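Local coordinates for ER-derived vesicles protein ERV41 (Saccharomyces cerevisiae, PDB 3ZLC) that travels in COPII-coated vesicles leaving the endoplasmic reticulum, is required for efficient transport of certain secretory proteins to the Golgi, and facilitates retrograde transport, at residues N159-G164 / I234-N239; V125-G130 / D208-S213. One frame throughout, in Å; residues are numbered along the deposited sequence.

Contact 1: residues N159-G164 / I234-N239; sequences NEFSFG and IFFKYN
Phe-161 and Phe-236 lie nearly flat on each other in an offset stack, ring centroids 4.1 Å apart and planes tilted by 18°. This stack sits in the core of a beta-sandwich: strand 156-163 belongs to the six-stranded sheet, strand 233-240 to the eight-stranded one, and the two layers meet through side chains. The overlap is uneven. CD2 of Phe-236 stands over the middle of the Phe-161 ring, whereas CE1 of Phe-161 falls toward the rim of the Phe-236 ring; the two side chains run in opposite directions, and the rings overlap only in part. The closest approach is between Phe-161 CZ and Phe-236 CD2, at 3.5 Å, with Phe-236 CB also near that CZ. Phe-161 reaches across because its CG is anti to the backbone N (chi1 -170°), which sends the ring out from the strand over its partner. Tyr-191, on the neighbouring strand 188-200, adds another ring to Phe-236, and Leu-132 packs on Phe-161.

All four aromatic residues that meet here are buried, and the contact is plain apolar packing between the layers, with CA of Phe-161 and CA of Phe-236 9.4 Å apart. Two residues further along both strands, Phe-163 meets Tyr-238 quite differently. Phe-163 also meets Tyr-212 edge-to-face, and Tyr-238 touches Ile-22 of strand 19-28. Between Phe-163 and Tyr-238 the approach is oblique: CE2 of the phenylalanine comes near CG of the tyrosine, and the end of its ring, Phe-163 CZ, lies 3.8 Å from the first side-chain carbon of its partner, Tyr-238 CB.

Contact 2: residues V125-G130 / D208-S213; sequences VNRVSG and DTNQYS
Both terminal nitrogens of Arg-127 close on one oxygen, Asn-210 OD1. NH1 and NH2 each donate a hydrogen bond to it, and NH2 to OD1 measures 2.9 Å. Sharing one acceptor leaves both bonds bent, with N-H...O angles of 141° from NH1 and 144° from NH2. The oxygen lies in the guanidinium plane at its end, but the two donors reach it differently: NH2 arrives nearly in line with the amide C=O bond, while NH1 sits above the carbonyl plane. On the same side chain, Asn-210 ND2 donates to Asp-208 OD1 at 3.1 Å, coming from above the carboxylate plane, so the amide has both ends engaged and its flip is settled. A water completes the ring: it accepts from Arg-127 NH1 at 2.9 Å and donates to Asp-208 OD2 at 2.7 Å. The direct approach of NH1 to Asp-208 OD1, 4.2 Å, is a matter of charge alone.

This network spans the beta-sandwich, from the loop after strand 117-126 of the six-stranded sheet to strand 209-219 of the eight-stranded one. Arg-127 bridges that gap by turning CG away from its own N (chi1 -165°) and staying stretched to NE. A leucine in place of Asn-210 would probably leave both guanidinium nitrogens without their shared oxygen and Asp-208 OD1 without its amide donor.

Further out, Pro-197 touches both Arg-127 and Asn-210, and Val-20 and Phe-240 pack on the arginine. Its backbone is the centre of an inverse gamma turn, with a weak hydrogen bond from Val-128 N to Asn-126 O, and it pairs with Asp-18.

In the fold
Along the chain the segments alternate: 125-130, 159-164, 208-213, 234-239, so the two contacts interleave. Their centres are about 9 Å apart; the centre of contact 1 lies about 5 Å, that of contact 2 about 13 Å, from the centre of the chain. Contact 1 joins strands of the two sheets through apolar rings; contact 2 joins the loop linking those sheets to strand 209-219 through a polar network. They also touch directly: Tyr-212 OH reaches Phe-161 O, and Gly-130, where strand 130-136 begins, pairs through its carbonyl with Tyr-238 N. Four segments scattered along the sequence thus meet between the two sheets of the lumenal domain.

Contact 1: residues N159-G164 / I234-N239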
ATOM      1  N   ASN A 159      -4.671  -4.306   3.088  1.00 14.75           N
ATOM      2  CA  ASN A 159      -5.431  -5.507   2.755  1.00 14.43           C
ATOM      3  C   ASN A 159      -4.964  -6.045   1.413  1.00 13.47           C
ATOM      4  O   ASN A 159      -4.827  -7.263   1.241  1.00 13.98           O
ATOM      5  CB  ASN A 159      -6.938  -5.223   2.733  1.00 17.32           C
ATOM      6  CG  ASN A 159      -7.433  -4.710   4.052  1.00 22.63           C
ATOM      7  OD1 ASN A 159      -7.253  -5.372   5.078  1.00 16.16           O
ATOM      8  ND2 ASN A 159      -8.020  -3.497   4.054  1.00 16.96           N
ATOM      9  N   GLU A 160      -4.701  -5.133   0.483  1.00 12.26           N
ATOM     10  CA  GLU A 160      -4.123  -5.493  -0.817  1.00 10.43           C
ATOM     11  C   GLU A 160      -3.145  -4.441  -1.299  1.00 12.43           C
ATOM     12  O   GLU A 160      -3.378  -3.239  -1.129  1.00 15.83           O
ATOM     13  CB  GLU A 160      -5.217  -5.656  -1.894  1.00 15.05           C
ATOM     14  CG  GLU A 160      -4.605  -6.120  -3.247  1.00 18.02           C
ATOM     15  CD  GLU A 160      -5.616  -6.200  -4.383  1.00 43.89           C
ATOM     16  OE1 GLU A 160      -6.792  -5.830  -4.170  1.00 49.44           O
ATOM     17  OE2 GLU A 160      -5.219  -6.624  -5.499  1.00 31.44           O
ATOM     18  N   PHE A 161      -2.052  -4.901  -1.909  1.00 13.88           N
ATOM     19  CA  PHE A 161      -1.173  -4.038  -2.684  1.00 11.75           C
ATOM     20  C   PHE A 161      -0.530  -4.922  -3.751  1.00 13.60           C
ATOM     21  O   PHE A 161       0.295  -5.776  -3.434  1.00 15.11           O
ATOM     22  CB  PHE A 161      -0.093  -3.393  -1.815  1.00 10.00           C
ATOM     23  CG  PHE A 161       0.666  -2.327  -2.532  1.00 14.95           C
ATOM     24  CD1 PHE A 161       0.076  -1.092  -2.768  1.00 13.49           C
ATOM     25  CD2 PHE A 161       1.953  -2.562  -3.008  1.00 13.37           C
ATOM     26  CE1 PHE A 161       0.756  -0.093  -3.451  1.00 12.51           C
ATOM     27  CE2 PHE A 161       2.638  -1.574  -3.690  1.00 18.97           C
ATOM     28  CZ  PHE A 161       2.039  -0.340  -3.918  1.00 15.34           C
ATOM     29  N   SER A 162      -0.944  -4.752  -5.003  1.00 18.28           N
ATOM     30  CA  SER A 162      -0.523  -5.662  -6.070  1.00 15.83           C
ATOM     31  C   SER A 162      -0.339  -4.872  -7.355  1.00 18.79           C
ATOM     32  O   SER A 162      -0.774  -3.705  -7.451  1.00 15.15           O
ATOM     33  CB  SER A 162      -1.563  -6.775  -6.276  1.00 14.03           C
ATOM     34  OG  SER A 162      -2.796  -6.228  -6.714  1.00 12.65           O
ATOM     35  N   PHE A 163       0.309  -5.509  -8.329  1.00 15.28           N
ATOM     36  CA  PHE A 163       0.606  -4.907  -9.633  1.00 11.44           C
ATOM     37  C   PHE A 163       0.014  -5.787 -10.701  1.00 15.01           C
ATOM     38  O   PHE A 163       0.305  -7.001 -10.751  1.00 16.41           O
ATOM     39  CB  PHE A 163       2.120  -4.859  -9.861  1.00 11.50           C
ATOM     40  CG  PHE A 163       2.845  -3.973  -8.891  1.00 13.20           C
ATOM     41  CD1 PHE A 163       3.236  -4.452  -7.652  1.00 13.61           C
ATOM     42  CD2 PHE A 163       3.097  -2.642  -9.207  1.00 13.41           C
ATOM     43  CE1 PHE A 163       3.897  -3.630  -6.739  1.00 20.98           C
ATOM     44  CE2 PHE A 163       3.765  -1.801  -8.298  1.00 12.90           C
ATOM     45  CZ  PHE A 163       4.160  -2.302  -7.065  1.00 12.87           C
ATOM     46  N   GLY A 164      -0.806  -5.194 -11.565  1.00 13.38           N
ATOM     47  CA  GLY A 164      -1.332  -5.923 -12.707  1.00 16.08           C
ATOM     48  C   GLY A 164      -2.643  -6.640 -12.422  1.00 20.50           C
ATOM     49  O   GLY A 164      -3.446  -6.193 -11.594  1.00 22.94           O
ATOM     50  N   ILE A 234       3.021   7.341   4.274  1.00 15.20           N
ATOM     51  CA  ILE A 234       3.189   5.951   3.894  1.00 13.63           C
ATOM     52  C   ILE A 234       3.580   5.971   2.422  1.00 18.27           C
ATOM     53  O   ILE A 234       2.842   6.504   1.586  1.00 20.47           O
ATOM     54  CB  ILE A 234       1.878   5.161   4.081  1.00 16.32           C
ATOM     55  CG1 ILE A 234       1.435   5.180   5.552  1.00 19.57           C
ATOM     56  CG2 ILE A 234       2.064   3.706   3.622  1.00 14.66           C
ATOM     57  CD1 ILE A 234      -0.054   4.836   5.762  1.00 19.36           C
ATOM     58  N   PHE A 235       4.742   5.402   2.107  1.00 14.88           N
ATOM     59  CA  PHE A 235       5.292   5.497   0.751  1.00 20.59           C
ATOM     60  C   PHE A 235       5.580   4.130   0.142  1.00 19.67           C
ATOM     61  O   PHE A 235       6.228   3.279   0.763  1.00 18.63           O
ATOM     62  CB  PHE A 235       6.587   6.313   0.773  1.00 17.11           C
ATOM     63  CG  PHE A 235       6.419   7.730   1.308  1.00 23.17           C
ATOM     64  CD1 PHE A 235       6.424   7.980   2.681  1.00 21.19           C
ATOM     65  CD2 PHE A 235       6.290   8.807   0.439  1.00 27.72           C
ATOM     66  CE1 PHE A 235       6.277   9.285   3.175  1.00 17.74           C
ATOM     67  CE2 PHE A 235       6.149  10.121   0.926  1.00 29.24           C
ATOM     68  CZ  PHE A 235       6.145  10.354   2.291  1.00 25.78           C
ATOM     69  N   PHE A 236       5.114   3.927  -1.083  1.00 14.20           N
ATOM     70  CA  PHE A 236       5.395   2.684  -1.799  1.00 17.14           C
ATOM     71  C   PHE A 236       6.300   3.008  -2.975  1.00 19.58           C
ATOM     72  O   PHE A 236       5.853   3.614  -3.950  1.00 18.86           O
ATOM     73  CB  PHE A 236       4.099   2.089  -2.331  1.00 11.32           C
ATOM     74  CG  PHE A 236       3.110   1.708  -1.249  1.00 13.86           C
ATOM     75  CD1 PHE A 236       2.173   2.623  -0.788  1.00 17.37           C
ATOM     76  CD2 PHE A 236       3.106   0.419  -0.708  1.00 13.89           C
ATOM     77  CE1 PHE A 236       1.237   2.269   0.204  1.00 23.10           C
ATOM     78  CE2 PHE A 236       2.178   0.057   0.283  1.00 10.99           C
ATOM     79  CZ  PHE A 236       1.244   0.984   0.739  1.00 17.55           C
ATOM     80  N   LYS A 237       7.573   2.650  -2.875  1.00 14.62           N
ATOM     81  CA  LYS A 237       8.480   2.841  -4.000  1.00 18.03           C
ATOM     82  C   LYS A 237       8.446   1.580  -4.835  1.00 20.96           C
ATOM     83  O   LYS A 237       8.383   0.460  -4.300  1.00 25.86           O
ATOM     84  CB  LYS A 237       9.904   3.121  -3.520  1.00 20.69           C
ATOM     85  CG  LYS A 237      10.014   4.366  -2.654  1.00 31.05           C
ATOM     86  CD  LYS A 237      11.114   5.291  -3.153  1.00 44.95           C
ATOM     87  CE  LYS A 237      11.275   6.497  -2.231  1.00 50.07           C
ATOM     88  NZ  LYS A 237      12.324   7.448  -2.711  1.00 54.62           N
ATOM     89  N   TYR A 238       8.439   1.742  -6.153  1.00 17.49           N
ATOM     90  CA  TYR A 238       8.404   0.554  -7.000  1.00 15.92           C
ATOM     91  C   TYR A 238       9.357   0.662  -8.175  1.00 21.37           C
ATOM     92  O   TYR A 238       9.583   1.742  -8.722  1.00 15.52           O
ATOM     93  CB  TYR A 238       6.969   0.250  -7.473  1.00 16.04           C
ATOM     94  CG  TYR A 238       6.236   1.460  -8.022  1.00 19.02           C
ATOM     95  CD1 TYR A 238       6.407   1.845  -9.346  1.00 16.90           C
ATOM     96  CD2 TYR A 238       5.372   2.210  -7.225  1.00 15.80           C
ATOM     97  CE1 TYR A 238       5.743   2.929  -9.869  1.00 21.19           C
ATOM     98  CE2 TYR A 238       4.696   3.323  -7.751  1.00 17.76           C
ATOM     99  CZ  TYR A 238       4.891   3.671  -9.074  1.00 24.10           C
ATOM    100  OH  TYR A 238       4.254   4.766  -9.639  1.00 32.40           O
ATOM    101  N   ASN A 239       9.948  -0.469  -8.533  1.00 18.13           N
ATOM    102  CA  ASN A 239      10.714  -0.553  -9.764  1.00 19.27           C
ATOM    103  C   ASN A 239      10.424  -1.897 -10.413  1.00 17.72           C
ATOM    104  O   ASN A 239       9.966  -2.835  -9.745  1.00 15.15           O
ATOM    105  CB  ASN A 239      12.207  -0.400  -9.507  1.00 16.85           C
ATOM    106  CG  ASN A 239      12.932   0.146 -10.711  1.00 29.42           C
ATOM    107  OD1 ASN A 239      12.426   0.056 -11.844  1.00 26.45           O
ATOM    108  ND2 ASN A 239      14.109   0.730 -10.487  1.00 28.02           N
TER

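Contact 2: residues V125-G130 / D208-S213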
ATOM      1  N   VAL A 125      -0.282   3.311 -13.852  1.00 23.90           N
ATOM      2  CA  VAL A 125       0.925   4.127 -13.819  1.00 20.03           C
ATOM      3  C   VAL A 125       1.854   3.684 -14.945  1.00 25.21           C
ATOM      4  O   VAL A 125       1.726   2.568 -15.473  1.00 20.66           O
ATOM      5  CB  VAL A 125       1.647   4.036 -12.447  1.00 23.70           C
ATOM      6  CG1 VAL A 125       0.738   4.488 -11.321  1.00 26.27           C
ATOM      7  CG2 VAL A 125       2.138   2.602 -12.181  1.00 19.35           C
ATOM      8  N   ASN A 126       2.781   4.549 -15.330  1.00 19.35           N
ATOM      9  CA  ASN A 126       3.788   4.128 -16.293  1.00 20.53           C
ATOM     10  C   ASN A 126       4.598   3.035 -15.629  1.00 22.08           C
ATOM     11  O   ASN A 126       4.867   3.116 -14.423  1.00 24.69           O
ATOM     12  CB  ASN A 126       4.691   5.300 -16.687  1.00 26.82           C
ATOM     13  CG  ASN A 126       3.941   6.393 -17.418  1.00 37.95           C
ATOM     14  OD1 ASN A 126       3.147   6.118 -18.317  1.00 42.93           O
ATOM     15  ND2 ASN A 126       4.186   7.643 -17.032  1.00 38.89           N
ATOM     16  N   ARG A 127       4.970   2.006 -16.391  1.00 24.47           N
ATOM     17  CA  ARG A 127       5.736   0.888 -15.839  1.00 24.19           C
ATOM     18  C   ARG A 127       7.216   1.269 -15.822  1.00 24.54           C
ATOM     19  O   ARG A 127       8.036   0.719 -16.577  1.00 24.26           O
ATOM     20  CB  ARG A 127       5.491  -0.396 -16.655  1.00 27.01           C
ATOM     21  CG  ARG A 127       5.947  -1.694 -15.966  1.00 20.83           C
ATOM     22  CD  ARG A 127       5.749  -2.953 -16.847  1.00 23.17           C
ATOM     23  NE  ARG A 127       6.414  -4.102 -16.221  1.00 23.40           N
ATOM     24  CZ  ARG A 127       5.821  -4.965 -15.400  1.00 23.22           C
ATOM     25  NH1 ARG A 127       4.520  -4.842 -15.114  1.00 17.61           N
ATOM     26  NH2 ARG A 127       6.526  -5.954 -14.865  1.00 18.70           N
ATOM     27  N   VAL A 128       7.540   2.251 -14.981  1.00 26.33           N
ATOM     28  CA  VAL A 128       8.919   2.705 -14.780  1.00 19.87           C
ATOM     29  C   VAL A 128       9.113   2.928 -13.283  1.00 20.71           C
ATOM     30  O   VAL A 128       8.150   2.893 -12.518  1.00 17.47           O
ATOM     31  CB  VAL A 128       9.225   4.029 -15.541  1.00 32.44           C
ATOM     32  CG1 VAL A 128       9.169   3.828 -17.047  1.00 38.76           C
ATOM     33  CG2 VAL A 128       8.264   5.132 -15.110  1.00 27.80           C
ATOM     34  N   SER A 129      10.351   3.151 -12.856  1.00 26.08           N
ATOM     35  CA  SER A 129      10.609   3.439 -11.447  1.00 23.86           C
ATOM     36  C   SER A 129       9.753   4.629 -10.973  1.00 18.12           C
ATOM     37  O   SER A 129       9.766   5.696 -11.576  1.00 19.30           O
ATOM     38  CB  SER A 129      12.093   3.738 -11.229  1.00 28.85           C
ATOM     39  OG  SER A 129      12.337   4.011  -9.862  1.00 31.47           O
ATOM     40  N   GLY A 130       8.989   4.438  -9.907  1.00 19.07           N
ATOM     41  CA  GLY A 130       8.146   5.519  -9.421  1.00 17.57           C
ATOM     42  C   GLY A 130       7.782   5.320  -7.970  1.00 23.43           C
ATOM     43  O   GLY A 130       8.339   4.449  -7.296  1.00 15.26           O
ATOM     44  N   ASP A 208      -1.858  -9.719 -17.350  1.00 19.87           N
ATOM     45  CA  ASP A 208      -0.729  -8.961 -16.821  1.00 22.12           C
ATOM     46  C   ASP A 208      -0.365  -9.419 -15.399  1.00 21.04           C
ATOM     47  O   ASP A 208      -0.665  -8.738 -14.420  1.00 20.19           O
ATOM     48  CB  ASP A 208      -1.056  -7.456 -16.840  1.00 20.55           C
ATOM     49  CG  ASP A 208       0.151  -6.586 -16.524  1.00 24.89           C
ATOM     50  OD1 ASP A 208       1.277  -7.124 -16.419  1.00 18.65           O
ATOM     51  OD2 ASP A 208      -0.023  -5.360 -16.373  1.00 25.77           O
ATOM     52  N   THR A 209       0.304 -10.567 -15.294  1.00 17.78           N
ATOM     53  CA  THR A 209       0.675 -11.137 -13.996  1.00 19.63           C
ATOM     54  C   THR A 209       2.051 -10.684 -13.537  1.00 18.35           C
ATOM     55  O   THR A 209       3.016 -10.705 -14.310  1.00 16.53           O
ATOM     56  CB  THR A 209       0.643 -12.679 -14.033  1.00 22.10           C
ATOM     57  OG1 THR A 209       1.350 -13.146 -15.193  1.00 18.50           O
ATOM     58  CG2 THR A 209      -0.793 -13.163 -14.101  1.00 15.96           C
ATOM     59  N   ASN A 210       2.134 -10.278 -12.273  1.00 14.26           N
ATOM     60  CA  ASN A 210       3.393  -9.813 -11.687  1.00 14.67           C
ATOM     61  C   ASN A 210       3.465 -10.276 -10.256  1.00 14.55           C
ATOM     62  O   ASN A 210       2.430 -10.414  -9.580  1.00 17.07           O
ATOM     63  CB  ASN A 210       3.463  -8.278 -11.679  1.00 12.59           C
ATOM     64  CG  ASN A 210       3.329  -7.680 -13.057  1.00 16.97           C
ATOM     65  OD1 ASN A 210       4.326  -7.410 -13.725  1.00 19.79           O
ATOM     66  ND2 ASN A 210       2.095  -7.460 -13.494  1.00 17.77           N
ATOM     67  N   GLN A 211       4.684 -10.488  -9.780  1.00 13.76           N
ATOM     68  CA  GLN A 211       4.903 -10.713  -8.361  1.00 11.38           C
ATOM     69  C   GLN A 211       6.000  -9.760  -7.889  1.00 15.02           C
ATOM     70  O   GLN A 211       6.779  -9.233  -8.704  1.00 17.14           O
ATOM     71  CB  GLN A 211       5.294 -12.181  -8.126  1.00 16.83           C
ATOM     72  CG  GLN A 211       6.569 -12.637  -8.872  1.00 14.17           C
ATOM     73  CD  GLN A 211       6.689 -14.148  -8.876  1.00 18.34           C
ATOM     74  OE1 GLN A 211       5.817 -14.841  -9.408  1.00 20.45           O
ATOM     75  NE2 GLN A 211       7.753 -14.672  -8.260  1.00 17.68           N
ATOM     76  N   TYR A 212       6.055  -9.500  -6.590  1.00 14.67           N
ATOM     77  CA  TYR A 212       7.091  -8.599  -6.097  1.00 12.20           C
ATOM     78  C   TYR A 212       7.704  -9.066  -4.797  1.00 14.50           C
ATOM     79  O   TYR A 212       7.101  -9.862  -4.042  1.00 16.41           O
ATOM     80  CB  TYR A 212       6.581  -7.151  -5.976  1.00 10.54           C
ATOM     81  CG  TYR A 212       5.502  -6.909  -4.930  1.00 11.27           C
ATOM     82  CD1 TYR A 212       4.163  -7.147  -5.217  1.00 10.06           C
ATOM     83  CD2 TYR A 212       5.827  -6.379  -3.677  1.00 14.50           C
ATOM     84  CE1 TYR A 212       3.158  -6.890  -4.269  1.00 12.29           C
ATOM     85  CE2 TYR A 212       4.837  -6.122  -2.723  1.00 12.11           C
ATOM     86  CZ  TYR A 212       3.522  -6.365  -3.027  1.00 14.88           C
ATOM     87  OH  TYR A 212       2.560  -6.122  -2.070  1.00 12.95           O
ATOM     88  N   SER A 213       8.924  -8.585  -4.567  1.00 12.23           N
ATOM     89  CA  SER A 213       9.591  -8.725  -3.286  1.00 13.17           C
ATOM     90  C   SER A 213       9.673  -7.330  -2.713  1.00 15.07           C
ATOM     91  O   SER A 213       9.391  -6.351  -3.414  1.00 12.21           O
ATOM     92  CB  SER A 213      10.992  -9.315  -3.442  1.00 15.79           C
ATOM     93  OG  SER A 213      11.843  -8.497  -4.249  1.00 14.62           O
TER
HETATM   94  O   HOH W   1       2.313  -4.151 -16.897  1.00 17.70           O